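Side-chain contacts in N-acetylglucosamine-6-phosphate deacetylase (Thermotoga maritima, PDB 1O12), which probably catalyses the metal-dependent deacetylation of N-acetylglucosamine 6-phosphate to glucosamine 6-phosphate and acetate: residues A[93-98]-A[279-284]; A[104-109]-A[122-127]; A[68-71]-A[77-80]. All blocks are in the same frame, centred on the assembly; numbering follows the deposited sequence.

Interaction 1: A[93-98]-A[279-284]; sequences TTVSTS and TTLGDL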
loop_
_atom_site.group_PDB
_atom_site.type_symbol
_atom_site.label_atom_id
_atom_site.label_comp_id
_atom_site.label_asym_id
_atom_site.label_seq_id
_atom_site.Cartn_x
_atom_site.Cartn_y
_atom_site.Cartn_z
ATOM N N THR A 93 -20.417 -10.633 -18.088
ATOM C CA THR A 93 -19.105 -10.230 -18.561
ATOM C C THR A 93 -18.546 -11.127 -19.633
ATOM O O THR A 93 -18.602 -12.346 -19.534
ATOM C CB THR A 93 -18.129 -10.181 -17.355
ATOM O OG1 THR A 93 -18.801 -9.545 -16.257
ATOM C CG2 THR A 93 -16.852 -9.401 -17.689
ATOM N N THR A 94 -17.987 -10.514 -20.660
ATOM C CA THR A 94 -17.411 -11.267 -21.760
ATOM C C THR A 94 -15.915 -11.427 -21.557
ATOM O O THR A 94 -15.343 -10.932 -20.583
ATOM C CB THR A 94 -17.609 -10.507 -23.068
ATOM O OG1 THR A 94 -16.984 -9.216 -22.958
ATOM C CG2 THR A 94 -19.096 -10.313 -23.357
ATOM N N VAL A 95 -15.283 -12.151 -22.471
ATOM C CA VAL A 95 -13.832 -12.287 -22.451
ATOM C C VAL A 95 -13.411 -11.787 -23.842
ATOM O O VAL A 95 -14.274 -11.428 -24.635
ATOM C CB VAL A 95 -13.391 -13.746 -22.232
ATOM C CG1 VAL A 95 -13.678 -14.148 -20.808
ATOM C CG2 VAL A 95 -14.108 -14.669 -23.195
ATOM N N SER A 96 -12.115 -11.723 -24.138
ATOM C CA SER A 96 -11.686 -11.278 -25.464
ATOM C C SER A 96 -12.313 -12.190 -26.526
ATOM O O SER A 96 -12.347 -13.424 -26.386
ATOM C CB SER A 96 -10.167 -11.309 -25.585
ATOM O OG SER A 96 -9.593 -10.315 -24.758
ATOM N N THR A 97 -12.822 -11.569 -27.584
ATOM C CA THR A 97 -13.475 -12.332 -28.627
ATOM C C THR A 97 -13.607 -11.531 -29.925
ATOM O O THR A 97 -13.015 -10.459 -30.069
ATOM C CB THR A 97 -14.867 -12.809 -28.107
ATOM O OG1 THR A 97 -15.353 -13.867 -28.945
ATOM C CG2 THR A 97 -15.876 -11.628 -28.053
ATOM N N SER A 98 -14.385 -12.050 -30.865
ATOM C CA SER A 98 -14.570 -11.367 -32.150
ATOM C C SER A 98 -15.603 -10.240 -32.115
ATOM O O SER A 98 -16.520 -10.261 -31.306
ATOM C CB SER A 98 -14.968 -12.386 -33.234
ATOM O OG SER A 98 -16.073 -13.192 -32.845
ATOM N N THR A 279 -13.817 -27.712 -18.372
ATOM C CA THR A 279 -14.494 -26.953 -19.424
ATOM C C THR A 279 -13.550 -25.976 -20.124
ATOM O O THR A 279 -12.351 -26.252 -20.273
ATOM C CB THR A 279 -15.725 -26.159 -18.868
ATOM O OG1 THR A 279 -15.313 -25.329 -17.780
ATOM C CG2 THR A 279 -16.817 -27.114 -18.371
ATOM N N THR A 280 -14.099 -24.842 -20.560
ATOM C CA THR A 280 -13.322 -23.814 -21.260
ATOM C C THR A 280 -13.873 -22.401 -20.999
ATOM O O THR A 280 -14.999 -22.249 -20.510
ATOM C CB THR A 280 -13.331 -24.045 -22.809
ATOM O OG1 THR A 280 -14.652 -23.815 -23.322
ATOM C CG2 THR A 280 -12.896 -25.472 -23.154
ATOM N N LEU A 281 -13.064 -21.385 -21.331
ATOM C CA LEU A 281 -13.429 -19.961 -21.189
ATOM C C LEU A 281 -13.182 -19.322 -22.556
ATOM O O LEU A 281 -12.030 -19.085 -22.929
ATOM C CB LEU A 281 -12.556 -19.260 -20.133
ATOM C CG LEU A 281 -13.198 -18.457 -18.990
ATOM C CD1 LEU A 281 -12.163 -17.443 -18.526
ATOM C CD2 LEU A 281 -14.501 -17.748 -19.416
ATOM N N GLY A 282 -14.256 -19.033 -23.291
ATOM C CA GLY A 282 -14.099 -18.484 -24.625
ATOM C C GLY A 282 -13.548 -19.631 -25.463
ATOM O O GLY A 282 -14.195 -20.674 -25.586
ATOM N N ASP A 283 -12.355 -19.464 -26.027
ATOM C CA ASP A 283 -11.736 -20.526 -26.823
ATOM C C ASP A 283 -10.445 -21.015 -26.148
ATOM O O ASP A 283 -9.370 -20.963 -26.751
ATOM C CB ASP A 283 -11.416 -20.011 -28.246
ATOM C CG ASP A 283 -12.674 -19.613 -29.034
ATOM O OD1 ASP A 283 -13.738 -20.257 -28.816
ATOM O OD2 ASP A 283 -12.589 -18.675 -29.877
ATOM N N LEU A 284 -10.553 -21.493 -24.906
ATOM C CA LEU A 284 -9.394 -21.963 -24.130
ATOM C C LEU A 284 -9.808 -23.007 -23.108
ATOM O O LEU A 284 -10.796 -22.813 -22.403
ATOM C CB LEU A 284 -8.745 -20.798 -23.374
ATOM C CG LEU A 284 -8.053 -19.745 -24.228
ATOM C CD1 LEU A 284 -7.541 -18.589 -23.365
ATOM C CD2 LEU A 284 -6.915 -20.417 -24.972
#

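Interaction 2: A[104-109]-A[122-127]; sequences EILRKA and LGVHLE. With FE (Fe (III) ion), chain C.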
loop_
_atom_site.group_PDB
_atom_site.type_symbol
_atom_site.label_atom_id
_atom_site.label_comp_id
_atom_site.label_asym_id
_atom_site.label_seq_id
_atom_site.Cartn_x
_atom_site.Cartn_y
_atom_site.Cartn_z
ATOM N N GLU A 104 -23.372 -9.933 -31.247
ATOM C CA GLU A 104 -24.405 -10.915 -30.943
ATOM C C GLU A 104 -24.720 -10.969 -29.446
ATOM O O GLU A 104 -25.877 -11.139 -29.052
ATOM C CB GLU A 104 -23.991 -12.314 -31.422
ATOM C CG GLU A 104 -25.061 -13.411 -31.197
ATOM C CD GLU A 104 -24.514 -14.655 -30.473
ATOM O OE1 GLU A 104 -25.310 -15.556 -30.095
ATOM O OE2 GLU A 104 -23.280 -14.736 -30.276
ATOM N N ILE A 105 -23.704 -10.832 -28.603
ATOM C CA ILE A 105 -23.957 -10.876 -27.173
ATOM C C ILE A 105 -24.678 -9.592 -26.735
ATOM O O ILE A 105 -25.620 -9.645 -25.938
ATOM C CB ILE A 105 -22.654 -11.093 -26.402
ATOM C CG1 ILE A 105 -22.194 -12.532 -26.648
ATOM C CG2 ILE A 105 -22.878 -10.854 -24.902
ATOM C CD1 ILE A 105 -20.771 -12.798 -26.349
ATOM N N LEU A 106 -24.254 -8.448 -27.281
ATOM C CA LEU A 106 -24.904 -7.196 -26.956
ATOM C C LEU A 106 -26.359 -7.238 -27.469
ATOM O O LEU A 106 -27.279 -6.760 -26.804
ATOM C CB LEU A 106 -24.141 -6.030 -27.586
ATOM C CG LEU A 106 -22.794 -5.719 -26.924
ATOM C CD1 LEU A 106 -22.077 -4.615 -27.703
ATOM C CD2 LEU A 106 -23.003 -5.280 -25.444
ATOM N N ARG A 107 -26.565 -7.854 -28.630
ATOM C CA ARG A 107 -27.886 -7.920 -29.236
ATOM C C ARG A 107 -28.871 -8.778 -28.445
ATOM O O ARG A 107 -30.027 -8.388 -28.257
ATOM C CB ARG A 107 -27.762 -8.437 -30.676
ATOM C CG ARG A 107 -29.035 -8.432 -31.495
ATOM C CD ARG A 107 -28.730 -8.815 -32.953
ATOM N NE ARG A 107 -28.098 -10.137 -33.064
ATOM C CZ ARG A 107 -26.876 -10.367 -33.570
ATOM N NH1 ARG A 107 -26.108 -9.363 -34.034
ATOM N NH2 ARG A 107 -26.414 -11.620 -33.601
ATOM N N LYS A 108 -28.421 -9.936 -27.978
ATOM C CA LYS A 108 -29.292 -10.806 -27.210
ATOM C C LYS A 108 -29.567 -10.282 -25.798
ATOM O O LYS A 108 -30.637 -10.534 -25.216
ATOM C CB LYS A 108 -28.701 -12.195 -27.137
ATOM C CG LYS A 108 -28.711 -12.954 -28.457
ATOM C CD LYS A 108 -28.276 -14.403 -28.183
ATOM C CE LYS A 108 -28.171 -15.244 -29.443
ATOM N NZ LYS A 108 -28.104 -16.701 -29.095
ATOM N N ALA A 109 -28.609 -9.557 -25.234
ATOM C CA ALA A 109 -28.815 -9.004 -23.907
ATOM C C ALA A 109 -29.851 -7.873 -24.048
ATOM O O ALA A 109 -30.749 -7.726 -23.199
ATOM C CB ALA A 109 -27.482 -8.471 -23.338
ATOM N N LEU A 122 -28.227 -5.688 -15.800
ATOM C CA LEU A 122 -28.073 -4.284 -16.125
ATOM C C LEU A 122 -27.513 -4.160 -17.528
ATOM O O LEU A 122 -27.790 -3.212 -18.244
ATOM C CB LEU A 122 -27.099 -3.632 -15.163
ATOM C CG LEU A 122 -27.203 -2.136 -14.809
ATOM C CD1 LEU A 122 -25.834 -1.499 -14.928
ATOM C CD2 LEU A 122 -28.222 -1.425 -15.649
ATOM N N GLY A 123 -26.708 -5.125 -17.918
ATOM C CA GLY A 123 -26.121 -5.064 -19.234
ATOM C C GLY A 123 -24.931 -5.985 -19.391
ATOM O O GLY A 123 -24.845 -7.061 -18.768
ATOM N N VAL A 124 -23.983 -5.527 -20.198
ATOM C CA VAL A 124 -22.819 -6.314 -20.492
ATOM C C VAL A 124 -21.518 -5.633 -20.144
ATOM O O VAL A 124 -21.342 -4.451 -20.422
ATOM C CB VAL A 124 -22.821 -6.692 -21.986
ATOM C CG1 VAL A 124 -21.467 -7.300 -22.401
ATOM C CG2 VAL A 124 -23.960 -7.672 -22.235
ATOM N N HIS A 125 -20.621 -6.391 -19.518
ATOM C CA HIS A 125 -19.291 -5.889 -19.154
ATOM C C HIS A 125 -18.339 -6.537 -20.142
ATOM O O HIS A 125 -18.178 -7.776 -20.181
ATOM C CB HIS A 125 -18.920 -6.267 -17.711
ATOM C CG HIS A 125 -17.512 -5.927 -17.330
ATOM N ND1 HIS A 125 -17.025 -6.111 -16.049
ATOM C CD2 HIS A 125 -16.475 -5.450 -18.061
ATOM C CE1 HIS A 125 -15.749 -5.766 -16.011
ATOM N NE2 HIS A 125 -15.390 -5.362 -17.218
ATOM N N LEU A 126 -17.750 -5.677 -20.970
ATOM C CA LEU A 126 -16.834 -6.118 -22.000
ATOM C C LEU A 126 -15.400 -6.100 -21.478
ATOM O O LEU A 126 -14.737 -5.049 -21.461
ATOM C CB LEU A 126 -16.981 -5.231 -23.256
ATOM C CG LEU A 126 -18.340 -5.159 -23.985
ATOM C CD1 LEU A 126 -18.333 -4.036 -25.004
ATOM C CD2 LEU A 126 -18.626 -6.457 -24.692
ATOM N N GLU A 127 -14.956 -7.273 -21.027
ATOM C CA GLU A 127 -13.606 -7.454 -20.515
ATOM C C GLU A 127 -12.779 -7.889 -21.709
ATOM O O GLU A 127 -12.863 -9.025 -22.148
ATOM C CB GLU A 127 -13.562 -8.549 -19.448
ATOM C CG GLU A 127 -12.338 -8.446 -18.526
ATOM C CD GLU A 127 -11.985 -9.751 -17.859
ATOM O OE1 GLU A 127 -12.840 -10.388 -17.210
ATOM O OE2 GLU A 127 -10.823 -10.156 -17.983
HETATM FE FE FE C . -9.506 -10.859 -16.371
#

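Interaction 3: A[68-71]-A[77-80]; sequences ADTM and EMEE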
loop_
_atom_site.group_PDB
_atom_site.type_symbol
_atom_site.label_atom_id
_atom_site.label_comp_id
_atom_site.label_asym_id
_atom_site.label_seq_id
_atom_site.Cartn_x
_atom_site.Cartn_y
_atom_site.Cartn_z
ATOM N N ALA A 68 -24.152 -21.907 -16.841
ATOM C CA ALA A 68 -24.523 -20.805 -17.747
ATOM C C ALA A 68 -23.359 -19.867 -18.045
ATOM O O ALA A 68 -22.606 -19.514 -17.144
ATOM C CB ALA A 68 -25.667 -20.022 -17.141
ATOM N N ASP A 69 -23.200 -19.466 -19.300
ATOM C CA ASP A 69 -22.120 -18.557 -19.678
ATOM C C ASP A 69 -22.714 -17.353 -20.372
ATOM O O ASP A 69 -23.836 -17.386 -20.873
ATOM C CB ASP A 69 -21.152 -19.149 -20.709
ATOM C CG ASP A 69 -20.949 -20.630 -20.567
ATOM O OD1 ASP A 69 -19.807 -21.026 -20.207
ATOM O OD2 ASP A 69 -21.915 -21.399 -20.838
ATOM N N THR A 70 -21.906 -16.308 -20.448
ATOM C CA THR A 70 -22.281 -15.087 -21.111
ATOM C C THR A 70 -21.999 -15.293 -22.613
ATOM O O THR A 70 -22.635 -14.669 -23.473
ATOM C CB THR A 70 -21.455 -13.914 -20.518
ATOM O OG1 THR A 70 -21.890 -13.686 -19.174
ATOM C CG2 THR A 70 -21.605 -12.633 -21.335
HETATM N N MSE A 71 -21.063 -16.186 -22.929
HETATM C CA MSE A 71 -20.739 -16.444 -24.326
HETATM C C MSE A 71 -21.911 -17.105 -25.069
HETATM O O MSE A 71 -22.075 -16.914 -26.276
HETATM C CB MSE A 71 -19.462 -17.294 -24.448
HETATM C CG MSE A 71 -18.168 -16.572 -24.014
HETATM SE SE MSE A 71 -17.960 -14.647 -24.543
HETATM C CE MSE A 71 -16.955 -14.842 -26.212
ATOM N N GLU A 77 -30.718 -18.140 -17.098
ATOM C CA GLU A 77 -30.178 -19.082 -16.123
ATOM C C GLU A 77 -29.348 -18.342 -15.092
ATOM O O GLU A 77 -29.531 -18.545 -13.885
ATOM C CB GLU A 77 -29.327 -20.185 -16.777
ATOM C CG GLU A 77 -30.120 -21.185 -17.578
ATOM C CD GLU A 77 -30.542 -20.623 -18.916
ATOM O OE1 GLU A 77 -31.380 -21.263 -19.594
ATOM O OE2 GLU A 77 -30.029 -19.542 -19.306
HETATM N N MSE A 78 -28.445 -17.484 -15.563
HETATM C CA MSE A 78 -27.605 -16.718 -14.653
HETATM C C MSE A 78 -28.457 -15.926 -13.672
HETATM O O MSE A 78 -28.242 -16.011 -12.454
HETATM C CB MSE A 78 -26.707 -15.776 -15.443
HETATM C CG MSE A 78 -25.693 -16.512 -16.286
HETATM SE SE MSE A 78 -24.516 -15.405 -17.400
HETATM C CE MSE A 78 -23.410 -14.600 -16.004
ATOM N N GLU A 79 -29.440 -15.184 -14.188
ATOM C CA GLU A 79 -30.283 -14.366 -13.326
ATOM C C GLU A 79 -30.940 -15.132 -12.185
ATOM O O GLU A 79 -30.835 -14.761 -11.015
ATOM C CB GLU A 79 -31.379 -13.678 -14.131
ATOM C CG GLU A 79 -32.409 -12.948 -13.269
ATOM C CD GLU A 79 -33.350 -12.049 -14.079
ATOM O OE1 GLU A 79 -34.258 -11.434 -13.478
ATOM O OE2 GLU A 79 -33.185 -11.951 -15.321
ATOM N N GLU A 80 -31.630 -16.197 -12.556
ATOM C CA GLU A 80 -32.342 -17.040 -11.642
ATOM C C GLU A 80 -31.408 -17.575 -10.532
ATOM O O GLU A 80 -31.764 -17.569 -9.350
ATOM C CB GLU A 80 -32.994 -18.168 -12.462
ATOM C CG GLU A 80 -33.987 -19.028 -11.712
ATOM C CD GLU A 80 -34.824 -18.229 -10.698
ATOM O OE1 GLU A 80 -35.376 -17.151 -11.058
ATOM O OE2 GLU A 80 -34.930 -18.696 -9.535
#

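Interaction 1: A[93-98]-A[279-284]
Val95 holds its CG1 beside the backbone N and opposite the carbonyl carbon (chi1 -72°), while Leu281 turns about its own first torsion to an almost eclipsed -128°, which swings CD2 across to meet that methyl. The meeting takes place at the C-terminal end of the strands of the TIM-type barrel of the amidohydrolases: residues 93-98 form the loop that leads from barrel strand 87-93 into helix 99-115, and residues 281-284 make the turn between the antiparallel strands 278-280 and 285-289. CG1 of Val95 and CD2 of Leu281 lie 3.9 Å apart, and the two side chains meet at a slant. A short branched valine suits the loop, since both its methyls stand close to the backbone; the longer leucine bridges the gap from the hairpin. Val95 also packs on His63 and His139. The side chain of Val95 is about 7 Å from the bound iron (III) ion. Leu281 lies about 5 Å, side chain to side chain, from Ala138 and Ala301, both predicted to bind substrate, which is consistent with the small apolar patch lying beside the substrate pocket. Gly282, with its positive phi of 70°, turns the chain here and presents a bare alpha carbon: the second methyl of Val95, CG2, rests 4.1 Å from Gly282 CA.

Interaction 2: A[104-109]-A[122-127]
Leu106 brings CD2 to 3.7 Å from CB of Val124 and also touches both methyls of the valine, covering the point where they branch. Val124 is set for this by its first torsion, 169°: CG1 lies opposite the backbone N, and CG2, beside that N, meets CB of Ala109 at 3.8 Å. Ile105 CG2 adds a looser contact with the same methyl. The small alanine allows the helix near its strand, whereas the longer leucine reaches in from the flank. This is the packing of a beta-alpha-beta unit in a TIM-type barrel: helix 104-109 runs antiparallel to strand 122-127, at 168°, with the axes approaching to 8.5 Å. Phe75 of the preceding helix lies against Ala109, and Ala159 of the next strand against Leu106. On the solvent side of the helix, Lys108 NZ forms a salt bridge with Glu104 OE1 one turn earlier. Farther along the strand His125 points away from the helix, ND1 hydrogen-bonded to Pro60 O and NE2 to Thr163 OG1. At the C-terminal end Glu127 extends to the iron, which OE2 binds at 2.2 Å together with His188 and His209; OE1, 3.5 Å from the metal, is hydrogen-bonded to His61 NE2.

Interaction 3: A[68-71]-A[77-80]
Met78, built as selenomethionine, reaches from helix 75-83 across to Ala68, Asp69 and Thr70. The helix precedes barrel strand 87-93 of the TIM-type amidohydrolase fold, and residues 68-69 are the second strand of a small hairpin with strand 61-65, which carries His63. From CB, the chain leaves with CG beside the backbone N (chi1 -66°), directed at the hairpin. CG is the first atom to make contact, 3.6 Å from CB of Ala68. The second torsion is extended, carrying the selenium farther out over the backbone, where SE lies 4.0 Å from Asp69 C and 3.6 Å from Thr70 OG1. There the chain bends through a chi3 of 71°, so that the terminal methyl turns aside, to lie near the threonine hydroxyl rather than running on past it; the two side chains cross at about a right angle. A long, flexible, unbranched residue suits this place because it runs past three consecutive residues, where the short strand gives way to a turn, while it also packs on Phe90 of strand 87-93. Ala68, with a lone methyl, fits the narrow approach between strand and helix, and that methyl serves a second neighbour as well, Glu77 CB at 3.7 Å. This CB points at the strand and does the packing; the rest of the exposed glutamate bends at its second torsion. Asp69 directs its side chain away from the helix, and OD2 is hydrogen-bonded to Asn72 ND2; its backbone N is hydrogen-bonded to Asp74 OD2, just before the helix. Thr70 combines the two kinds of contact: its OG1 is hydrogen-bonded to His63 O and, on meeting Met78, stands 3.6 Å from CE.

All three are packing contacts, apolar in interactions 1 and 2, while interaction 3 also sets a threonine hydroxyl against selenium. They differ in depth. Interaction 2 is the regular helix-on-strand packing of the barrel wall and is wholly buried; interaction 3, also largely buried, joins a hairpin to a neighbouring helix and has an exposed edge at Glu77; interaction 1, the smallest, links two loops and is only partly buried. Interaction 2 is nested in the chain loop that interaction 1 closes, and they meet where Thr94 N lies 2.8 Å from His125 O, a probable hydrogen bond. Met71 is the common neighbour: its selenium packs on Ile105 CD1 and Val95 CG2, tying both to segment 68-71.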